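Local structure of delta-aminolevulinic acid dehydratase (Toxoplasma gondii ME49, 3OBK) at residues A105-N110 and D138-M143; L132-L137 and C181-M186; M265-L270 and Y290-E295; P271-L276 and K319-A324. The protein catalyses the condensation of two molecules of 5-aminolevulinic acid into porphobilinogen, an early step of tetrapyrrole biosynthesis. All blocks are in the same frame, centred on the assembly; numbering follows the deposited sequence.

Contact 1 of 4, residues A105-N110 and D138-M143; sequences AEESYN and DPYSSM. With PBG (3-[5-(aminomethyl)-4-(carboxymethyl)-1H-pyrrol-3-yl]propanoic acid), chain L.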
# COMPACT_ATOMS: atom_id res chain seq x y z
N ALA A 105 -11.76 -46.14 -1.31
CA ALA A 105 -10.50 -46.00 -0.61
C ALA A 105 -10.68 -46.12 0.91
O ALA A 105 -10.02 -45.43 1.66
CB ALA A 105 -9.83 -44.69 -1.00
N GLU A 106 -11.55 -47.03 1.35
CA GLU A 106 -11.84 -47.24 2.80
C GLU A 106 -10.68 -47.74 3.66
O GLU A 106 -10.69 -47.59 4.88
CB GLU A 106 -13.10 -48.13 3.02
CG GLU A 106 -12.97 -49.64 2.69
CD GLU A 106 -13.08 -49.97 1.20
OE1 GLU A 106 -13.52 -49.11 0.40
OE2 GLU A 106 -12.72 -51.10 0.83
N GLU A 107 -9.66 -48.33 3.04
CA GLU A 107 -8.44 -48.68 3.79
C GLU A 107 -7.77 -47.43 4.41
O GLU A 107 -6.99 -47.55 5.35
CB GLU A 107 -7.48 -49.46 2.88
CG GLU A 107 -6.17 -49.95 3.52
CD GLU A 107 -6.29 -50.87 4.75
OE1 GLU A 107 -7.34 -51.56 4.94
OE2 GLU A 107 -5.30 -50.89 5.53
N SER A 108 -8.07 -46.25 3.89
CA SER A 108 -7.53 -44.99 4.40
C SER A 108 -7.85 -44.71 5.88
O SER A 108 -7.04 -44.09 6.58
CB SER A 108 -8.00 -43.80 3.55
OG SER A 108 -9.39 -43.60 3.63
N TYR A 109 -9.02 -45.17 6.33
CA TYR A 109 -9.40 -45.01 7.72
C TYR A 109 -9.45 -46.32 8.48
O TYR A 109 -10.11 -46.42 9.49
CB TYR A 109 -10.73 -44.26 7.84
CG TYR A 109 -11.87 -44.76 6.99
CD1 TYR A 109 -12.70 -45.79 7.44
CD2 TYR A 109 -12.16 -44.18 5.77
CE1 TYR A 109 -13.77 -46.24 6.67
CE2 TYR A 109 -13.23 -44.62 4.99
CZ TYR A 109 -14.02 -45.65 5.45
OH TYR A 109 -15.06 -46.09 4.67
N ASN A 110 -8.69 -47.32 8.03
CA ASN A 110 -8.55 -48.58 8.76
C ASN A 110 -7.53 -48.42 9.88
O ASN A 110 -6.35 -48.30 9.62
CB ASN A 110 -8.10 -49.68 7.79
CG ASN A 110 -7.83 -51.01 8.49
OD1 ASN A 110 -8.05 -51.15 9.69
ND2 ASN A 110 -7.33 -51.99 7.72
N ASP A 138 -5.40 -41.13 -2.61
CA ASP A 138 -4.77 -41.75 -3.77
C ASP A 138 -3.91 -42.94 -3.44
O ASP A 138 -3.82 -43.83 -4.25
CB ASP A 138 -4.05 -40.78 -4.73
CG ASP A 138 -3.26 -39.70 -4.04
OD1 ASP A 138 -3.71 -39.10 -3.04
OD2 ASP A 138 -2.19 -39.37 -4.61
N PRO A 139 -3.30 -42.99 -2.25
CA PRO A 139 -2.51 -44.19 -1.99
C PRO A 139 -3.39 -45.41 -1.81
O PRO A 139 -2.89 -46.52 -1.81
CB PRO A 139 -1.77 -43.86 -0.68
CG PRO A 139 -1.82 -42.35 -0.51
CD PRO A 139 -3.05 -41.91 -1.27
N TYR A 140 -4.68 -45.19 -1.60
CA TYR A 140 -5.61 -46.28 -1.35
C TYR A 140 -6.61 -46.46 -2.46
O TYR A 140 -7.46 -47.32 -2.38
CB TYR A 140 -6.38 -45.97 -0.07
CG TYR A 140 -5.48 -45.69 1.10
CD1 TYR A 140 -5.04 -46.72 1.92
CD2 TYR A 140 -5.06 -44.39 1.38
CE1 TYR A 140 -4.24 -46.45 2.99
CE2 TYR A 140 -4.25 -44.13 2.43
CZ TYR A 140 -3.84 -45.16 3.23
OH TYR A 140 -3.02 -44.90 4.29
N SER A 141 -6.52 -45.62 -3.48
CA SER A 141 -7.52 -45.59 -4.53
C SER A 141 -7.09 -46.47 -5.69
O SER A 141 -5.96 -46.36 -6.17
CB SER A 141 -7.73 -44.16 -5.03
OG SER A 141 -8.35 -44.15 -6.29
N SER A 142 -7.99 -47.32 -6.14
CA SER A 142 -7.71 -48.19 -7.29
C SER A 142 -7.69 -47.41 -8.58
O SER A 142 -7.39 -47.97 -9.65
CB SER A 142 -8.73 -49.35 -7.37
OG SER A 142 -10.08 -48.95 -7.24
N MET A 143 -8.04 -46.13 -8.49
CA MET A 143 -8.09 -45.24 -9.63
C MET A 143 -6.91 -44.29 -9.65
O MET A 143 -6.71 -43.58 -10.63
CB MET A 143 -9.37 -44.43 -9.60
CG MET A 143 -10.64 -45.29 -9.53
SD MET A 143 -11.07 -45.93 -11.12
CE MET A 143 -10.49 -47.61 -11.04
CHA PBG L . -1.00 -37.41 -2.87
C1A PBG L . 0.40 -36.89 -2.88
C2A PBG L . 1.21 -36.69 -3.99
C3A PBG L . 2.40 -36.19 -3.51
C4A PBG L . 2.25 -36.01 -2.15
NA PBG L . 1.05 -36.47 -1.78
C5A PBG L . 0.95 -37.10 -5.42
C6A PBG L . -0.10 -36.37 -6.15
O1A PBG L . -0.94 -35.75 -5.45
O2A PBG L . -0.18 -36.47 -7.39
C7A PBG L . 3.60 -35.90 -4.33
C8A PBG L . 4.87 -35.66 -3.60
C9A PBG L . 6.12 -35.67 -4.37
O3A PBG L . 7.16 -35.89 -3.75
O4A PBG L . 6.17 -35.76 -5.60
N1 PBG L . -2.05 -36.54 -2.46
O HOH W 1 -4.18 -43.45 6.04

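Contact 2 of 4, residues L132-L137 and C181-M186; sequences LADVAL and CPSDMM. With PBG (3-[5-(aminomethyl)-4-(carboxymethyl)-1H-pyrrol-3-yl]propanoic acid), chain L.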
# COMPACT_ATOMS: atom_id res chain seq x y z
N LEU A 132 3.92 -36.14 10.55
CA LEU A 132 2.95 -35.49 9.68
C LEU A 132 2.47 -36.55 8.70
O LEU A 132 3.26 -37.08 7.95
CB LEU A 132 3.63 -34.35 8.89
CG LEU A 132 4.12 -33.05 9.55
CD1 LEU A 132 4.97 -33.34 10.81
CD2 LEU A 132 4.93 -32.19 8.51
N ALA A 133 1.18 -36.86 8.73
CA ALA A 133 0.61 -37.92 7.89
C ALA A 133 -0.19 -37.27 6.78
O ALA A 133 -0.92 -36.33 7.03
CB ALA A 133 -0.27 -38.81 8.70
N ASP A 134 -0.05 -37.75 5.56
CA ASP A 134 -0.81 -37.21 4.46
C ASP A 134 -2.30 -37.58 4.62
O ASP A 134 -2.62 -38.60 5.24
CB ASP A 134 -0.25 -37.76 3.15
CG ASP A 134 -0.84 -37.11 1.94
OD1 ASP A 134 -0.20 -36.16 1.39
OD2 ASP A 134 -1.95 -37.55 1.53
N VAL A 135 -3.19 -36.72 4.10
CA VAL A 135 -4.61 -37.03 3.99
C VAL A 135 -5.01 -36.87 2.53
O VAL A 135 -4.79 -35.83 1.92
CB VAL A 135 -5.48 -36.16 4.91
CG1 VAL A 135 -6.99 -36.36 4.63
CG2 VAL A 135 -5.14 -36.45 6.38
N ALA A 136 -5.57 -37.93 1.97
CA ALA A 136 -5.80 -38.05 0.54
C ALA A 136 -5.98 -39.52 0.25
O ALA A 136 -5.40 -40.38 0.92
CB ALA A 136 -4.66 -37.48 -0.29
N LEU A 137 -6.81 -39.81 -0.73
CA LEU A 137 -7.20 -41.19 -0.96
C LEU A 137 -6.32 -41.85 -1.98
O LEU A 137 -6.46 -43.01 -2.22
CB LEU A 137 -8.64 -41.26 -1.44
CG LEU A 137 -9.66 -40.61 -0.51
CD1 LEU A 137 -11.06 -40.83 -1.05
CD2 LEU A 137 -9.55 -41.14 0.90
N CYS A 181 -1.99 -33.66 7.02
CA CYS A 181 -1.62 -32.83 5.88
C CYS A 181 -2.47 -33.15 4.66
O CYS A 181 -2.09 -34.01 3.86
CB CYS A 181 -0.15 -33.07 5.55
SG CYS A 181 0.89 -32.92 7.03
N PRO A 182 -3.63 -32.49 4.52
CA PRO A 182 -4.50 -32.84 3.42
C PRO A 182 -3.98 -32.34 2.09
O PRO A 182 -3.96 -31.14 1.86
CB PRO A 182 -5.85 -32.19 3.78
CG PRO A 182 -5.70 -31.58 5.14
CD PRO A 182 -4.26 -31.61 5.51
N SER A 183 -3.62 -33.26 1.21
CA SER A 183 -3.03 -32.94 -0.09
C SER A 183 -4.00 -33.15 -1.24
O SER A 183 -3.60 -33.20 -2.40
CB SER A 183 -1.81 -33.81 -0.31
OG SER A 183 -2.19 -35.17 -0.33
N ASP A 184 -5.29 -33.20 -0.90
CA ASP A 184 -6.34 -33.67 -1.80
C ASP A 184 -6.86 -32.65 -2.78
O ASP A 184 -7.32 -33.02 -3.84
CB ASP A 184 -7.54 -34.10 -0.96
CG ASP A 184 -7.92 -33.04 0.06
OD1 ASP A 184 -7.15 -32.87 1.03
OD2 ASP A 184 -8.97 -32.38 -0.14
N MET A 185 -6.85 -31.38 -2.37
CA MET A 185 -7.38 -30.25 -3.13
C MET A 185 -8.90 -30.31 -3.38
O MET A 185 -9.43 -29.72 -4.34
CB MET A 185 -6.58 -30.02 -4.40
CG MET A 185 -5.16 -29.51 -4.14
SD MET A 185 -5.05 -27.86 -3.39
CE MET A 185 -5.38 -26.83 -4.80
N MET A 186 -9.62 -30.98 -2.48
CA MET A 186 -11.07 -30.89 -2.48
C MET A 186 -11.41 -29.54 -1.91
O MET A 186 -10.66 -29.00 -1.12
CB MET A 186 -11.71 -31.97 -1.63
CG MET A 186 -11.46 -33.38 -2.14
SD MET A 186 -12.04 -33.65 -3.83
CE MET A 186 -10.59 -33.44 -4.89
CHA PBG L . -1.00 -37.41 -2.87
C1A PBG L . 0.40 -36.89 -2.88
C2A PBG L . 1.21 -36.69 -3.99
C3A PBG L . 2.40 -36.19 -3.51
C4A PBG L . 2.25 -36.01 -2.15
NA PBG L . 1.05 -36.47 -1.78
C5A PBG L . 0.95 -37.10 -5.42
C6A PBG L . -0.10 -36.37 -6.15
O1A PBG L . -0.94 -35.75 -5.45
O2A PBG L . -0.18 -36.47 -7.39
C7A PBG L . 3.60 -35.90 -4.33
C8A PBG L . 4.87 -35.66 -3.60
C9A PBG L . 6.12 -35.67 -4.37
O3A PBG L . 7.16 -35.89 -3.75
O4A PBG L . 6.17 -35.76 -5.60
N1 PBG L . -2.05 -36.54 -2.46

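Contact 3 of 4, residues M265-L270 and Y290-E295; sequences MVKPGL and YHVSGE. With PBG (3-[5-(aminomethyl)-4-(carboxymethyl)-1H-pyrrol-3-yl]propanoic acid), chain L.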
# COMPACT_ATOMS: atom_id res chain seq x y z
N MET A 265 1.02 -24.90 2.75
CA MET A 265 2.01 -25.56 1.93
C MET A 265 1.83 -25.15 0.47
O MET A 265 0.69 -25.09 -0.03
CB MET A 265 1.83 -27.06 2.06
CG MET A 265 2.60 -27.95 1.06
SD MET A 265 4.30 -28.33 1.51
CE MET A 265 4.07 -29.43 2.91
N VAL A 266 2.93 -24.82 -0.19
CA VAL A 266 2.94 -24.63 -1.65
C VAL A 266 3.74 -25.76 -2.22
O VAL A 266 4.83 -26.06 -1.71
CB VAL A 266 3.63 -23.33 -2.09
CG1 VAL A 266 3.75 -23.27 -3.67
CG2 VAL A 266 2.91 -22.14 -1.51
N LYS A 267 3.22 -26.36 -3.28
CA LYS A 267 3.81 -27.53 -3.86
C LYS A 267 3.41 -27.56 -5.29
O LYS A 267 2.25 -27.32 -5.59
CB LYS A 267 3.22 -28.73 -3.19
CG LYS A 267 3.63 -30.10 -3.72
CD LYS A 267 2.92 -31.07 -2.81
CE LYS A 267 2.72 -32.44 -3.33
NZ LYS A 267 1.60 -33.05 -2.51
N PRO A 268 4.35 -27.88 -6.19
CA PRO A 268 5.78 -28.17 -5.98
C PRO A 268 6.63 -27.00 -5.51
O PRO A 268 6.10 -26.00 -5.08
CB PRO A 268 6.23 -28.67 -7.36
CG PRO A 268 4.96 -29.15 -8.02
CD PRO A 268 3.90 -28.24 -7.53
N GLY A 269 7.95 -27.15 -5.60
CA GLY A 269 8.87 -26.29 -4.86
C GLY A 269 9.52 -25.18 -5.65
O GLY A 269 8.95 -24.12 -5.81
N LEU A 270 10.72 -25.45 -6.16
CA LEU A 270 11.49 -24.44 -6.88
C LEU A 270 10.70 -23.78 -8.00
O LEU A 270 10.73 -22.56 -8.14
CB LEU A 270 12.79 -25.04 -7.44
CG LEU A 270 13.88 -25.30 -6.42
CD1 LEU A 270 15.13 -25.78 -7.14
CD2 LEU A 270 14.16 -24.06 -5.58
N TYR A 290 7.32 -27.77 -0.64
CA TYR A 290 7.66 -29.17 -0.87
C TYR A 290 8.58 -29.27 -2.09
O TYR A 290 8.19 -28.96 -3.21
CB TYR A 290 6.40 -29.97 -1.13
CG TYR A 290 6.48 -31.44 -0.78
CD1 TYR A 290 7.46 -32.27 -1.32
CD2 TYR A 290 5.54 -32.02 0.05
CE1 TYR A 290 7.49 -33.66 -1.00
CE2 TYR A 290 5.57 -33.37 0.38
CZ TYR A 290 6.53 -34.19 -0.15
OH TYR A 290 6.49 -35.52 0.21
N HIS A 291 9.81 -29.70 -1.82
CA HIS A 291 10.78 -30.06 -2.83
C HIS A 291 10.46 -31.49 -3.28
O HIS A 291 10.87 -32.45 -2.62
CB HIS A 291 12.18 -29.98 -2.21
CG HIS A 291 13.30 -30.03 -3.19
ND1 HIS A 291 14.46 -30.74 -2.95
CD2 HIS A 291 13.45 -29.46 -4.41
CE1 HIS A 291 15.28 -30.58 -3.98
NE2 HIS A 291 14.70 -29.81 -4.87
N VAL A 292 9.71 -31.61 -4.38
CA VAL A 292 9.02 -32.85 -4.69
C VAL A 292 9.89 -33.87 -5.41
O VAL A 292 10.95 -33.55 -5.94
CB VAL A 292 7.78 -32.61 -5.55
CG1 VAL A 292 6.88 -31.58 -4.92
CG2 VAL A 292 8.16 -32.23 -6.98
N SER A 293 9.40 -35.11 -5.44
CA SER A 293 10.13 -36.25 -5.96
C SER A 293 10.80 -35.97 -7.29
O SER A 293 11.93 -36.33 -7.52
CB SER A 293 9.17 -37.42 -6.12
OG SER A 293 8.15 -37.13 -7.07
N GLY A 294 10.09 -35.31 -8.18
CA GLY A 294 10.63 -35.02 -9.50
C GLY A 294 11.81 -34.08 -9.43
O GLY A 294 12.78 -34.25 -10.15
N GLU A 295 11.70 -33.08 -8.57
CA GLU A 295 12.79 -32.15 -8.32
C GLU A 295 14.01 -32.89 -7.76
O GLU A 295 15.12 -32.62 -8.17
CB GLU A 295 12.36 -31.05 -7.37
CG GLU A 295 11.20 -30.17 -7.88
CD GLU A 295 10.82 -29.11 -6.89
OE1 GLU A 295 11.62 -28.15 -6.74
OE2 GLU A 295 9.75 -29.29 -6.22
CHA PBG L . -1.00 -37.41 -2.87
C1A PBG L . 0.40 -36.89 -2.88
C2A PBG L . 1.21 -36.69 -3.99
C3A PBG L . 2.40 -36.19 -3.51
C4A PBG L . 2.25 -36.01 -2.15
NA PBG L . 1.05 -36.47 -1.78
C5A PBG L . 0.95 -37.10 -5.42
C6A PBG L . -0.10 -36.37 -6.15
O1A PBG L . -0.94 -35.75 -5.45
O2A PBG L . -0.18 -36.47 -7.39
C7A PBG L . 3.60 -35.90 -4.33
C8A PBG L . 4.87 -35.66 -3.60
C9A PBG L . 6.12 -35.67 -4.37
O3A PBG L . 7.16 -35.89 -3.75
O4A PBG L . 6.17 -35.76 -5.60
N1 PBG L . -2.05 -36.54 -2.46

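Contact 4 of 4, residues P271-L276 and K319-A324; sequences PYLDVL and KSFRRA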
# COMPACT_ATOMS: atom_id res chain seq x y z
N PRO A 271 9.98 -24.56 -8.80
CA PRO A 271 9.22 -23.86 -9.82
C PRO A 271 8.02 -23.07 -9.32
O PRO A 271 7.29 -22.57 -10.14
CB PRO A 271 8.74 -24.98 -10.76
CG PRO A 271 9.46 -26.21 -10.35
CD PRO A 271 9.87 -26.02 -8.92
N TYR A 272 7.80 -22.96 -8.02
CA TYR A 272 6.65 -22.18 -7.51
C TYR A 272 7.04 -21.14 -6.45
O TYR A 272 6.21 -20.67 -5.66
CB TYR A 272 5.55 -23.15 -7.05
CG TYR A 272 5.01 -23.92 -8.23
CD1 TYR A 272 3.98 -23.40 -9.01
CD2 TYR A 272 5.58 -25.13 -8.64
CE1 TYR A 272 3.48 -24.09 -10.12
CE2 TYR A 272 5.11 -25.83 -9.77
CZ TYR A 272 4.06 -25.29 -10.51
OH TYR A 272 3.60 -25.94 -11.64
N LEU A 273 8.32 -20.75 -6.46
CA LEU A 273 8.85 -19.83 -5.45
C LEU A 273 8.12 -18.50 -5.52
O LEU A 273 7.95 -17.84 -4.53
CB LEU A 273 10.37 -19.65 -5.55
CG LEU A 273 11.32 -20.87 -5.31
CD1 LEU A 273 12.80 -20.48 -5.42
CD2 LEU A 273 11.02 -21.57 -3.98
N ASP A 274 7.64 -18.13 -6.70
CA ASP A 274 6.82 -16.91 -6.83
C ASP A 274 5.51 -17.01 -6.04
O ASP A 274 5.08 -16.02 -5.45
CB ASP A 274 6.50 -16.55 -8.29
CG ASP A 274 5.75 -17.62 -9.00
OD1 ASP A 274 6.23 -18.77 -8.91
OD2 ASP A 274 4.71 -17.35 -9.64
N VAL A 275 4.88 -18.16 -6.07
CA VAL A 275 3.64 -18.33 -5.35
C VAL A 275 3.93 -18.37 -3.85
O VAL A 275 3.21 -17.79 -3.05
CB VAL A 275 2.93 -19.61 -5.80
CG1 VAL A 275 1.63 -19.85 -4.99
CG2 VAL A 275 2.66 -19.52 -7.28
N LEU A 276 5.00 -19.07 -3.50
CA LEU A 276 5.47 -19.14 -2.13
C LEU A 276 5.68 -17.74 -1.58
O LEU A 276 5.16 -17.44 -0.51
CB LEU A 276 6.77 -19.95 -2.05
CG LEU A 276 7.41 -20.17 -0.70
CD1 LEU A 276 6.53 -20.97 0.24
CD2 LEU A 276 8.76 -20.87 -0.86
N LYS A 319 18.58 -22.90 0.70
CA LYS A 319 18.67 -21.47 0.96
C LYS A 319 17.66 -20.70 0.14
O LYS A 319 17.04 -19.78 0.64
CB LYS A 319 20.09 -20.94 0.68
CG LYS A 319 20.34 -19.52 1.07
CD LYS A 319 20.07 -19.25 2.54
CE LYS A 319 21.05 -19.92 3.46
NZ LYS A 319 22.45 -19.35 3.37
N SER A 320 17.48 -21.10 -1.12
CA SER A 320 16.47 -20.46 -1.97
C SER A 320 15.02 -20.60 -1.47
O SER A 320 14.30 -19.63 -1.47
CB SER A 320 16.61 -20.96 -3.42
OG SER A 320 17.80 -20.42 -4.01
N PHE A 321 14.60 -21.77 -1.00
CA PHE A 321 13.25 -21.93 -0.42
C PHE A 321 13.01 -21.00 0.76
O PHE A 321 11.91 -20.49 1.01
CB PHE A 321 13.07 -23.34 0.12
CG PHE A 321 12.66 -24.31 -0.88
CD1 PHE A 321 11.40 -24.23 -1.45
CD2 PHE A 321 13.51 -25.33 -1.27
CE1 PHE A 321 11.03 -25.15 -2.42
CE2 PHE A 321 13.12 -26.23 -2.20
CZ PHE A 321 11.91 -26.15 -2.78
N ARG A 322 14.09 -20.82 1.50
CA ARG A 322 14.05 -20.07 2.70
C ARG A 322 13.98 -18.57 2.38
O ARG A 322 13.14 -17.88 2.93
CB ARG A 322 15.28 -20.47 3.49
CG ARG A 322 15.15 -20.26 4.92
CD ARG A 322 14.77 -21.47 5.81
NE ARG A 322 14.98 -20.86 7.13
CZ ARG A 322 14.06 -20.47 8.01
NH1 ARG A 322 14.44 -19.83 9.10
NH2 ARG A 322 12.80 -20.78 7.87
N ARG A 323 14.81 -18.08 1.46
CA ARG A 323 14.75 -16.69 1.02
C ARG A 323 13.36 -16.34 0.44
O ARG A 323 12.79 -15.30 0.76
CB ARG A 323 15.81 -16.43 -0.02
CG ARG A 323 15.84 -15.00 -0.59
CD ARG A 323 16.52 -14.89 -1.98
NE ARG A 323 15.89 -15.81 -2.90
CZ ARG A 323 16.44 -16.86 -3.50
NH1 ARG A 323 17.73 -17.14 -3.41
NH2 ARG A 323 15.67 -17.63 -4.26
N ALA A 324 12.83 -17.25 -0.37
CA ALA A 324 11.52 -17.14 -0.99
C ALA A 324 10.36 -17.10 0.02
O ALA A 324 9.29 -16.64 -0.32
CB ALA A 324 11.34 -18.28 -1.94

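Contact 1 of 4, residues A105-N110 and D138-M143
Ala105 and Ser141 bring the two backbones nearest each other, with their CA atoms 4.9 Å apart. Here a short 3-10 turn, 106-108, lies against a loop without regular structure, and no hydrogen bond joins the two directly. Tyr140 carries the contact. With CG anti to its own carbonyl carbon (chi1 -54°), its ring extends beneath the turn, and CA of Ser108 sits over the ring centre at 3.7 Å, only 2° off the normal, a CH-pi contact made by the backbone. The Glu107 side chain crosses that of Tyr140 at about a right angle, CG 3.8 Å from CD1 of Tyr140. At the near end, the CB atoms of Ala105 and Tyr140 pack at 3.8 Å. The phenol is tied to the turn through a water, 2.6 Å from Tyr140 OH, which donates to Ser108 O. The turn is also braced from within. Ser108 OG swings back to Ala105 O at 2.8 Å, an oxygen that also accepts from Ser108 N, while Asn110 ND2 donates to Glu107 OE1 at 2.8 Å. On the other segment, Ser141 OG takes the N-H of Met143, forming an ST turn. Helix 158-175 adds Gln168, which touches both Ser108 and Tyr140. Asp138, at the start of 138-143, turns toward the product: porphobilinogen N1 makes a weak bond to Asp138 OD1, though the detail of this approach is doubtful. Loops that follow neighbouring parallel strands, 89-95 and 130-135, pack together at the C-terminal end of a TIM barrel, and here the second sends Asp138 to the ligand.

Contact 2 of 4, residues L132-L137 and C181-M186
Asp134 pairs with Cys181 and Val135 with Pro182 as parallel strand neighbours, their directions 14° apart and tied by Cys181 N to Ala133 O, Val135 N to Cys181 O and Ser183 N to Val135 O, each 2.9 Å. The side chains divide between the two faces. Asp134 and Cys181 lie on one; on the other, Val135 CB meets Pro182 CB at 4.1 Å, and Val135 also touches Gln168 of helix 158-175. That helix links strands 130-135 and 179-182, which makes this a beta-alpha-beta unit of the TIM barrel, with Val135 and Pro182 facing the helical layer and Asp134 the ligand-bearing interior. On the inner side, SG of Cys181 lies alongside CB of Leu132 at 3.6 Å. Just beyond the paired residues, Ser183 OG donates to Asp134 OD1 at 2.8 Å, using the syn lone pair of the carboxylate. Asp134 reaches it because its CG stands anti to the backbone N (chi1 -172°), carrying the carboxylate along toward the neighbouring strand. The same hydroxyl accepts from the aminomethyl N1 of porphobilinogen, at a distance too short to be taken literally, and the pyrrole NA makes a weak but straight bond to Asp134 OD1, 3.4 Å long and 171° at the hydrogen. Ala136 adds its methyl, 3.5 Å from N1. Asp184 folds back in an Asx turn, OD2 accepting from Met186 N, while its OD1 forms a salt bridge with Arg189.

Contact 3 of 4, residues M265-L270 and Y290-E295
Glu295 OE2 is gripped by two backbone N-H groups that come from opposite faces of the carboxylate: Gly269 N at 2.9 Å and Val292 N at 3.0 Å. The other oxygen, OE1, takes Leu270 N at 2.9 Å. Three bonds therefore fix the rotation of this buried carboxylate and hold the bend after strand 263-267 to the start of helix 293-305. Val292 is the N-cap of that helix, and the bond from its N-H to Glu295 is one half of a capping box; the valine has no polar side chain to supply the other. A cis peptide bond before Pro268 helps shape the bend, and CB of Pro268 rests 3.9 Å from CG1 of Val292. Below this, Tyr290 N donates to Val266 O, the parallel strand pairing. The sulfur of Met265 lies at the edge of the Tyr290 ring, a Met-aromatic contact. Lys267 and Tyr290 run side by side and point the same way. The lysine chain is extended all along, from CG anti to the backbone N (chi1 176°), which carries NZ over one face of the porphobilinogen pyrrole, 3.1 Å from C4A. Tyr290 OH bonds to Tyr332. Ser293 holds the propionate of the ligand, its N 2.9 Å from O3A and its OG 2.8 Å from O4A; the first turn of the helix behind it would add a favourable dipole for that charge. Strand, helix 273-282 and strand make a beta-alpha-beta unit here, and the strand ends and helix start line the product pocket of a TIM barrel.

Contact 4 of 4, residues P271-L276 and K319-A324
Leu273 drives the tight part of this contact: it sits as a knob in a hole formed by Ser320, Phe321, Arg323 and Ala324 of the facing helix. Its CG stands anti to the carbonyl carbon (chi1 -63°), which spreads the two methyls across that surface. CD2 does most of the touching, 3.7 Å from CD1 of Phe321 and 3.9 Å from CB of Ala324, and the leucine crosses the phenylalanine at about a right angle. One turn on, Leu276 brings its CD2 to 3.8 Å from the same Ala324 methyl and 3.7 Å from Phe321 O. The small alanine thus receives both leucines, and its CA lies 5.9 Å from that of Leu273, the nearest CA pair of the two segments. No hydrogen bond crosses between the segments; in this part the side chains meet through carbon alone. The packing thins out toward Ser320 and Arg323. Leu273 CD1 is 4.3 Å from Ser320 CB and 4.2 Å from Arg323 NH2, meeting the guanidinium at its edge. This looser side is closed by another chain rather than by solvent: Arg323 NE makes a salt bridge with Asp274 of a second subunit, and Asp274 pairs with Arg323 of that same subunit in return. Pro271 of the second subunit also packs on Leu273. Arg322, pointing away from Leu273, is partly exposed and bonds to Leu40 O. Inward, Leu276 and Phe321 both rest on Ala289 of strand 287-291, so that helices 273-282 and 310-324 meet each other against the outer side of the barrel wall.

In the fold
All four contacts are buried, but at different depths: the centre of contact 3 lies about 6 Å from the centre of the chain, that of contact 1 about 21 Å. Contacts 2 and 3 belong to the same barrel sheet and meet porphobilinogen with carboxylate, hydroxyl and backbone N-H groups. Contact 1 reaches the ligand only through Asp138, is held by ring packing and a water, and leans on contact 2 through Ala105 and Leu137. Contact 4 joins outer helices by apolar packing, and several of its polar groups, such as Arg323 and Asp274, bind a neighbouring subunit. It touches contact 3 directly, Phe321 against Gly269, while its centre lies about 32 Å from that of contact 1.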